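PDB 1J1I: meta cleavage compound hydrolase, which hydrolyses a carbon-carbon bond of the ring-cleavage product HOPDA to yield anthranilate in the bacterial degradation of carbazole. Local coordinates for residues 88-100 with 118-130. Numbering follows the deposited sequence.
Sequences QDRRIRHLHDFIK and ATGLGVSVLHSEL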
ATOM      1  N   GLN A  88       5.497 -27.939   8.641  1.00 21.80           N
ATOM      2  CA  GLN A  88       5.504 -26.792   7.740  1.00 20.74           C
ATOM      3  C   GLN A  88       6.327 -27.185   6.517  1.00 20.20           C
ATOM      4  O   GLN A  88       6.026 -26.792   5.394  1.00 21.47           O
ATOM      5  CB  GLN A  88       6.117 -25.575   8.438  1.00 20.85           C
ATOM      6  CG  GLN A  88       6.196 -24.315   7.577  1.00 19.49           C
ATOM      7  CD  GLN A  88       4.868 -23.943   6.941  1.00 24.84           C
ATOM      8  OE1 GLN A  88       3.798 -24.267   7.461  1.00 21.24           O
ATOM      9  NE2 GLN A  88       4.931 -23.243   5.816  1.00 25.16           N
ATOM     10  N   ASP A  89       7.356 -27.993   6.744  1.00 19.28           N
ATOM     11  CA  ASP A  89       8.210 -28.460   5.663  1.00 24.58           C
ATOM     12  C   ASP A  89       7.376 -29.228   4.631  1.00 24.92           C
ATOM     13  O   ASP A  89       7.575 -29.084   3.422  1.00 23.09           O
ATOM     14  CB  ASP A  89       9.298 -29.370   6.229  1.00 32.53           C
ATOM     15  CG  ASP A  89      10.014 -28.750   7.417  1.00 48.14           C
ATOM     16  OD1 ASP A  89       9.338 -28.367   8.410  1.00 43.44           O
ATOM     17  OD2 ASP A  89      11.258 -28.653   7.356  1.00 49.89           O
ATOM     18  N   ARG A  90       6.433 -30.028   5.120  1.00 22.84           N
ATOM     19  CA  ARG A  90       5.571 -30.827   4.252  1.00 25.78           C
ATOM     20  C   ARG A  90       4.624 -29.952   3.422  1.00 25.63           C
ATOM     21  O   ARG A  90       4.362 -30.249   2.255  1.00 22.47           O
ATOM     22  CB  ARG A  90       4.776 -31.828   5.096  1.00 28.94           C
ATOM     23  CG  ARG A  90       4.365 -33.087   4.356  1.00 41.37           C
ATOM     24  CD  ARG A  90       5.560 -33.748   3.680  1.00 46.98           C
ATOM     25  NE  ARG A  90       5.239 -35.081   3.184  1.00 53.38           N
ATOM     26  CZ  ARG A  90       5.078 -36.145   3.965  1.00 55.37           C
ATOM     27  NH1 ARG A  90       5.214 -36.032   5.281  1.00 60.19           N
ATOM     28  NH2 ARG A  90       4.781 -37.322   3.432  1.00 56.35           N
ATOM     29  N   ARG A  91       4.107 -28.877   4.013  1.00 18.81           N
ATOM     30  CA  ARG A  91       3.224 -27.980   3.271  1.00 16.73           C
ATOM     31  C   ARG A  91       4.014 -27.237   2.193  1.00 16.51           C
ATOM     32  O   ARG A  91       3.512 -27.003   1.091  1.00 19.40           O
ATOM     33  CB  ARG A  91       2.549 -26.969   4.206  1.00 20.33           C
ATOM     34  CG  ARG A  91       1.329 -27.504   4.955  1.00 20.28           C
ATOM     35  CD  ARG A  91       0.688 -26.409   5.814  1.00 17.22           C
ATOM     36  NE  ARG A  91       1.542 -26.045   6.942  1.00 22.84           N
ATOM     37  CZ  ARG A  91       1.620 -26.737   8.075  1.00 22.39           C
ATOM     38  NH1 ARG A  91       0.887 -27.831   8.238  1.00 23.98           N
ATOM     39  NH2 ARG A  91       2.442 -26.346   9.040  1.00 25.55           N
ATOM     40  N   ILE A  92       5.248 -26.864   2.509  1.00 18.02           N
ATOM     41  CA  ILE A  92       6.091 -26.169   1.540  1.00 19.53           C
ATOM     42  C   ILE A  92       6.357 -27.091   0.350  1.00 21.86           C
ATOM     43  O   ILE A  92       6.211 -26.687  -0.808  1.00 19.87           O
ATOM     44  CB  ILE A  92       7.437 -25.742   2.173  1.00 18.20           C
ATOM     45  CG1 ILE A  92       7.184 -24.641   3.212  1.00 18.60           C
ATOM     46  CG2 ILE A  92       8.402 -25.255   1.083  1.00 20.89           C
ATOM     47  CD1 ILE A  92       8.401 -24.279   4.042  1.00 21.61           C
ATOM     48  N   ARG A  93       6.740 -28.332   0.642  1.00 23.57           N
ATOM     49  CA  ARG A  93       7.017 -29.306  -0.409  1.00 20.45           C
ATOM     50  C   ARG A  93       5.772 -29.521  -1.259  1.00 20.64           C
ATOM     51  O   ARG A  93       5.855 -29.624  -2.485  1.00 17.64           O
ATOM     52  CB  ARG A  93       7.445 -30.648   0.190  1.00 27.64           C
ATOM     53  CG  ARG A  93       7.802 -31.697  -0.862  1.00 35.14           C
ATOM     54  CD  ARG A  93       7.764 -33.100  -0.278  1.00 47.64           C
ATOM     55  NE  ARG A  93       8.592 -33.224   0.918  1.00 47.77           N
ATOM     56  CZ  ARG A  93       8.638 -34.308   1.687  1.00 54.50           C
ATOM     57  NH1 ARG A  93       9.421 -34.330   2.758  1.00 52.32           N
ATOM     58  NH2 ARG A  93       7.900 -35.370   1.386  1.00 48.57           N
ATOM     59  N   HIS A  94       4.616 -29.588  -0.603  1.00 21.10           N
ATOM     60  CA  HIS A  94       3.369 -29.793  -1.326  1.00 21.98           C
ATOM     61  C   HIS A  94       3.121 -28.670  -2.327  1.00 22.32           C
ATOM     62  O   HIS A  94       2.793 -28.928  -3.484  1.00 19.13           O
ATOM     63  CB  HIS A  94       2.177 -29.889  -0.365  1.00 19.82           C
ATOM     64  CG  HIS A  94       0.851 -29.894  -1.062  1.00 19.65           C
ATOM     65  ND1 HIS A  94      -0.060 -28.869  -0.937  1.00 18.82           N
ATOM     66  CD2 HIS A  94       0.298 -30.785  -1.921  1.00 17.80           C
ATOM     67  CE1 HIS A  94      -1.117 -29.126  -1.686  1.00 20.54           C
ATOM     68  NE2 HIS A  94      -0.925 -30.284  -2.295  1.00 22.30           N
ATOM     69  N   LEU A  95       3.269 -27.426  -1.880  1.00 23.74           N
ATOM     70  CA  LEU A  95       3.055 -26.285  -2.761  1.00 18.93           C
ATOM     71  C   LEU A  95       4.045 -26.355  -3.923  1.00 17.29           C
ATOM     72  O   LEU A  95       3.697 -26.066  -5.069  1.00 16.52           O
ATOM     73  CB  LEU A  95       3.214 -24.974  -1.985  1.00 18.24           C
ATOM     74  CG  LEU A  95       3.129 -23.665  -2.779  1.00 18.00           C
ATOM     75  CD1 LEU A  95       1.828 -23.629  -3.576  1.00 18.77           C
ATOM     76  CD2 LEU A  95       3.193 -22.475  -1.813  1.00 19.01           C
ATOM     77  N   HIS A  96       5.279 -26.747  -3.623  1.00 19.42           N
ATOM     78  CA  HIS A  96       6.304 -26.887  -4.653  1.00 18.33           C
ATOM     79  C   HIS A  96       5.851 -27.908  -5.697  1.00 18.73           C
ATOM     80  O   HIS A  96       5.928 -27.655  -6.901  1.00 19.44           O
ATOM     81  CB  HIS A  96       7.630 -27.332  -4.015  1.00 19.82           C
ATOM     82  CG  HIS A  96       8.602 -27.942  -4.984  1.00 23.84           C
ATOM     83  ND1 HIS A  96       8.498 -29.246  -5.417  1.00 24.07           N
ATOM     84  CD2 HIS A  96       9.695 -27.427  -5.597  1.00 24.69           C
ATOM     85  CE1 HIS A  96       9.490 -29.511  -6.251  1.00 26.23           C
ATOM     86  NE2 HIS A  96      10.230 -28.425  -6.378  1.00 25.33           N
ATOM     87  N   ASP A  97       5.370 -29.055  -5.224  1.00 18.10           N
ATOM     88  CA  ASP A  97       4.913 -30.121  -6.106  1.00 20.48           C
ATOM     89  C   ASP A  97       3.683 -29.704  -6.917  1.00 22.29           C
ATOM     90  O   ASP A  97       3.566 -30.044  -8.095  1.00 20.81           O
ATOM     91  CB  ASP A  97       4.617 -31.398  -5.296  1.00 19.31           C
ATOM     92  CG  ASP A  97       5.864 -31.978  -4.623  1.00 21.76           C
ATOM     93  OD1 ASP A  97       6.989 -31.579  -4.979  1.00 19.83           O
ATOM     94  OD2 ASP A  97       5.725 -32.848  -3.740  1.00 20.89           O
ATOM     95  N   PHE A  98       2.771 -28.960  -6.295  1.00 20.23           N
ATOM     96  CA  PHE A  98       1.577 -28.496  -6.995  1.00 19.54           C
ATOM     97  C   PHE A  98       1.982 -27.582  -8.147  1.00 19.73           C
ATOM     98  O   PHE A  98       1.503 -27.733  -9.267  1.00 21.13           O
ATOM     99  CB  PHE A  98       0.650 -27.740  -6.041  1.00 20.51           C
ATOM    100  CG  PHE A  98      -0.543 -27.116  -6.719  1.00 19.36           C
ATOM    101  CD1 PHE A  98      -0.565 -25.754  -6.997  1.00 19.63           C
ATOM    102  CD2 PHE A  98      -1.644 -27.893  -7.080  1.00 17.81           C
ATOM    103  CE1 PHE A  98      -1.667 -25.162  -7.623  1.00 22.88           C
ATOM    104  CE2 PHE A  98      -2.753 -27.318  -7.709  1.00 22.07           C
ATOM    105  CZ  PHE A  98      -2.765 -25.943  -7.981  1.00 19.93           C
ATOM    106  N   ILE A  99       2.867 -26.633  -7.864  1.00 20.27           N
ATOM    107  CA  ILE A  99       3.330 -25.715  -8.896  1.00 19.59           C
ATOM    108  C   ILE A  99       3.930 -26.491 -10.070  1.00 21.93           C
ATOM    109  O   ILE A  99       3.575 -26.252 -11.225  1.00 20.67           O
ATOM    110  CB  ILE A  99       4.362 -24.720  -8.320  1.00 19.64           C
ATOM    111  CG1 ILE A  99       3.649 -23.752  -7.365  1.00 18.95           C
ATOM    112  CG2 ILE A  99       5.034 -23.941  -9.436  1.00 22.52           C
ATOM    113  CD1 ILE A  99       4.578 -22.861  -6.579  1.00 21.18           C
ATOM    114  N   LYS A 100       4.823 -27.430  -9.771  1.00 21.70           N
ATOM    115  CA  LYS A 100       5.460 -28.239 -10.809  1.00 20.87           C
ATOM    116  C   LYS A 100       4.433 -29.071 -11.586  1.00 21.80           C
ATOM    117  O   LYS A 100       4.514 -29.183 -12.807  1.00 20.41           O
ATOM    118  CB  LYS A 100       6.496 -29.179 -10.184  1.00 19.88           C
ATOM    119  CG  LYS A 100       7.589 -28.473  -9.399  1.00 29.68           C
ATOM    120  CD  LYS A 100       8.394 -27.533 -10.276  1.00 35.31           C
ATOM    121  CE  LYS A 100       9.202 -28.293 -11.314  1.00 44.13           C
ATOM    122  NZ  LYS A 100      10.148 -29.249 -10.680  1.00 47.53           N
ATOM    123  N   ALA A 118       2.782 -18.143   5.155  1.00 19.79           N
ATOM    124  CA  ALA A 118       4.029 -18.749   5.629  1.00 19.96           C
ATOM    125  C   ALA A 118       4.509 -19.800   4.628  1.00 17.59           C
ATOM    126  O   ALA A 118       5.711 -19.948   4.381  1.00 18.11           O
ATOM    127  CB  ALA A 118       3.813 -19.396   6.996  1.00 20.69           C
ATOM    128  N   THR A 119       3.562 -20.527   4.041  1.00 17.27           N
ATOM    129  CA  THR A 119       3.905 -21.568   3.084  1.00 20.74           C
ATOM    130  C   THR A 119       4.415 -20.967   1.770  1.00 20.35           C
ATOM    131  O   THR A 119       5.354 -21.487   1.171  1.00 17.01           O
ATOM    132  CB  THR A 119       2.696 -22.506   2.839  1.00 20.18           C
ATOM    133  OG1 THR A 119       2.289 -23.086   4.089  1.00 21.98           O
ATOM    134  CG2 THR A 119       3.074 -23.637   1.884  1.00 18.94           C
ATOM    135  N   GLY A 120       3.804 -19.869   1.334  1.00 18.40           N
ATOM    136  CA  GLY A 120       4.251 -19.210   0.119  1.00 19.59           C
ATOM    137  C   GLY A 120       5.645 -18.638   0.347  1.00 19.29           C
ATOM    138  O   GLY A 120       6.512 -18.669  -0.542  1.00 16.14           O
ATOM    139  N   LEU A 121       5.862 -18.122   1.551  1.00 19.12           N
ATOM    140  CA  LEU A 121       7.149 -17.547   1.922  1.00 16.63           C
ATOM    141  C   LEU A 121       8.214 -18.640   1.881  1.00 20.10           C
ATOM    142  O   LEU A 121       9.313 -18.430   1.367  1.00 18.42           O
ATOM    143  CB  LEU A 121       7.065 -16.929   3.328  1.00 15.57           C
ATOM    144  CG  LEU A 121       8.216 -16.019   3.786  1.00 18.88           C
ATOM    145  CD1 LEU A 121       7.778 -15.206   4.997  1.00 19.66           C
ATOM    146  CD2 LEU A 121       9.452 -16.844   4.118  1.00 19.93           C
ATOM    147  N   GLY A 122       7.877 -19.810   2.414  1.00 19.77           N
ATOM    148  CA  GLY A 122       8.811 -20.922   2.416  1.00 19.46           C
ATOM    149  C   GLY A 122       9.237 -21.310   1.010  1.00 19.18           C
ATOM    150  O   GLY A 122      10.426 -21.524   0.744  1.00 19.73           O
ATOM    151  N   VAL A 123       8.270 -21.408   0.105  1.00 16.63           N
ATOM    152  CA  VAL A 123       8.559 -21.759  -1.284  1.00 17.71           C
ATOM    153  C   VAL A 123       9.395 -20.652  -1.937  1.00 20.21           C
ATOM    154  O   VAL A 123      10.262 -20.918  -2.771  1.00 17.79           O
ATOM    155  CB  VAL A 123       7.248 -21.962  -2.098  1.00 18.54           C
ATOM    156  CG1 VAL A 123       7.557 -22.024  -3.588  1.00 22.84           C
ATOM    157  CG2 VAL A 123       6.560 -23.257  -1.658  1.00 19.73           C
ATOM    158  N   SER A 124       9.136 -19.409  -1.546  1.00 18.69           N
ATOM    159  CA  SER A 124       9.873 -18.277  -2.099  1.00 19.34           C
ATOM    160  C   SER A 124      11.339 -18.263  -1.690  1.00 20.34           C
ATOM    161  O   SER A 124      12.154 -17.583  -2.317  1.00 20.70           O
ATOM    162  CB  SER A 124       9.201 -16.964  -1.701  1.00 19.00           C
ATOM    163  OG  SER A 124       7.922 -16.878  -2.310  1.00 19.83           O
ATOM    164  N   VAL A 125      11.682 -19.004  -0.636  1.00 17.95           N
ATOM    165  CA  VAL A 125      13.071 -19.071  -0.206  1.00 21.92           C
ATOM    166  C   VAL A 125      13.741 -20.353  -0.719  1.00 22.90           C
ATOM    167  O   VAL A 125      14.855 -20.309  -1.245  1.00 23.73           O
ATOM    168  CB  VAL A 125      13.199 -19.011   1.331  1.00 21.80           C
ATOM    169  CG1 VAL A 125      14.652 -19.310   1.751  1.00 17.49           C
ATOM    170  CG2 VAL A 125      12.781 -17.623   1.826  1.00 21.44           C
ATOM    171  N   LEU A 126      13.059 -21.486  -0.565  1.00 24.27           N
ATOM    172  CA  LEU A 126      13.596 -22.773  -1.009  1.00 24.30           C
ATOM    173  C   LEU A 126      13.520 -23.025  -2.512  1.00 22.37           C
ATOM    174  O   LEU A 126      14.365 -23.731  -3.065  1.00 19.86           O
ATOM    175  CB  LEU A 126      12.882 -23.931  -0.302  1.00 27.04           C
ATOM    176  CG  LEU A 126      13.294 -24.321   1.121  1.00 34.01           C
ATOM    177  CD1 LEU A 126      13.002 -23.202   2.081  1.00 30.97           C
ATOM    178  CD2 LEU A 126      12.535 -25.575   1.530  1.00 32.63           C
ATOM    179  N   HIS A 127      12.514 -22.463  -3.175  1.00 19.47           N
ATOM    180  CA  HIS A 127      12.348 -22.692  -4.609  1.00 20.59           C
ATOM    181  C   HIS A 127      11.964 -21.423  -5.358  1.00 21.57           C
ATOM    182  O   HIS A 127      11.001 -21.422  -6.132  1.00 21.93           O
ATOM    183  CB  HIS A 127      11.262 -23.746  -4.827  1.00 24.09           C
ATOM    184  CG  HIS A 127      11.375 -24.932  -3.919  1.00 24.86           C
ATOM    185  ND1 HIS A 127      12.400 -25.848  -4.013  1.00 23.17           N
ATOM    186  CD2 HIS A 127      10.593 -25.345  -2.892  1.00 25.80           C
ATOM    187  CE1 HIS A 127      12.246 -26.773  -3.084  1.00 24.32           C
ATOM    188  NE2 HIS A 127      11.157 -26.491  -2.390  1.00 28.84           N
ATOM    189  N   SER A 128      12.724 -20.352  -5.151  1.00 20.88           N
ATOM    190  CA  SER A 128      12.420 -19.071  -5.780  1.00 24.74           C
ATOM    191  C   SER A 128      12.453 -19.054  -7.303  1.00 24.31           C
ATOM    192  O   SER A 128      11.884 -18.155  -7.914  1.00 22.70           O
ATOM    193  CB  SER A 128      13.343 -17.974  -5.234  1.00 23.80           C
ATOM    194  OG  SER A 128      14.684 -18.173  -5.634  1.00 25.87           O
ATOM    195  N   GLU A 129      13.106 -20.033  -7.922  1.00 22.76           N
ATOM    196  CA  GLU A 129      13.155 -20.065  -9.379  1.00 24.78           C
ATOM    197  C   GLU A 129      11.760 -20.305  -9.970  1.00 26.04           C
ATOM    198  O   GLU A 129      11.540 -20.126 -11.167  1.00 23.89           O
ATOM    199  CB  GLU A 129      14.136 -21.138  -9.874  1.00 26.47           C
ATOM    200  CG  GLU A 129      13.704 -22.586  -9.683  1.00 21.95           C
ATOM    201  CD  GLU A 129      13.895 -23.103  -8.264  1.00 27.83           C
ATOM    202  OE1 GLU A 129      14.450 -22.370  -7.416  1.00 21.10           O
ATOM    203  OE2 GLU A 129      13.490 -24.256  -8.003  1.00 27.76           O
ATOM    204  N   LEU A 130      10.821 -20.704  -9.121  1.00 20.74           N
ATOM    205  CA  LEU A 130       9.449 -20.956  -9.546  1.00 20.00           C
ATOM    206  C   LEU A 130       8.564 -19.737  -9.297  1.00 22.77           C
ATOM    207  O   LEU A 130       7.460 -19.643  -9.833  1.00 22.38           O
ATOM    208  CB  LEU A 130       8.850 -22.113  -8.744  1.00 22.86           C
ATOM    209  CG  LEU A 130       9.528 -23.479  -8.761  1.00 25.03           C
ATOM    210  CD1 LEU A 130       8.805 -24.403  -7.784  1.00 28.23           C
ATOM    211  CD2 LEU A 130       9.503 -24.043 -10.175  1.00 25.95           C
TER
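Ile-92, Thr-119 and Val-123 interlock as knobs into holes in this alpha/beta-hydrolase fold, where the axes of helix segments 88-100 and 118-126 approach to 8.7 Å and cross at -70°. Helix 114-126 begins at Ser-114, the probable nucleophile, at what looks like the nucleophile elbow; helix 88-101 packs beside it, with Leu-95 also resting on Met-71 of strand 67-71.

Apolar packing fills the crossing. Ile-92 is set among Thr-119, Gly-122, Val-123 and Leu-126; Gly-122 has no side chain, and Ile-92 CD1 packs on its CA at 3.8 Å. Val-123 CG2, turned anti to its carbonyl carbon, enters the hole between Ile-92, Leu-95, His-96 and Ile-99; it meets Leu-95 CD2 at 3.5 Å, tighter than usual for two carbons.

The polar contact is at the start of helix 88-101. Gln-88 NE2 donates to Thr-119 OG1 (3.2 Å, N-H...O 159°) nearly within its amide plane, and also bonds Tyr-213 OH, while Thr-119 OG1 has a second bond to Met-115 O. Arg-91 NE and NH2 grip Gln-88 OE1, fixing the amide's rotation. A leucine in place of Gln-88 would probably leave Thr-119 OG1 without this donor and the Arg-91 guanidinium free to turn.

Beyond helix 114-126 the contact is apolar and aromatic: Leu-130 CD1 lies 4.1 Å from Ile-99 CG2, and two rings form an edge-to-face pair, His-96 giving the edge and His-127 the face, centroids 4.2 Å apart and planes at 51°. In-plane donation from His-96 ND1 to Asp-97 OD1 steadies the ring, whose CD2 stands 3.3 Å above the centre of the His-127 ring.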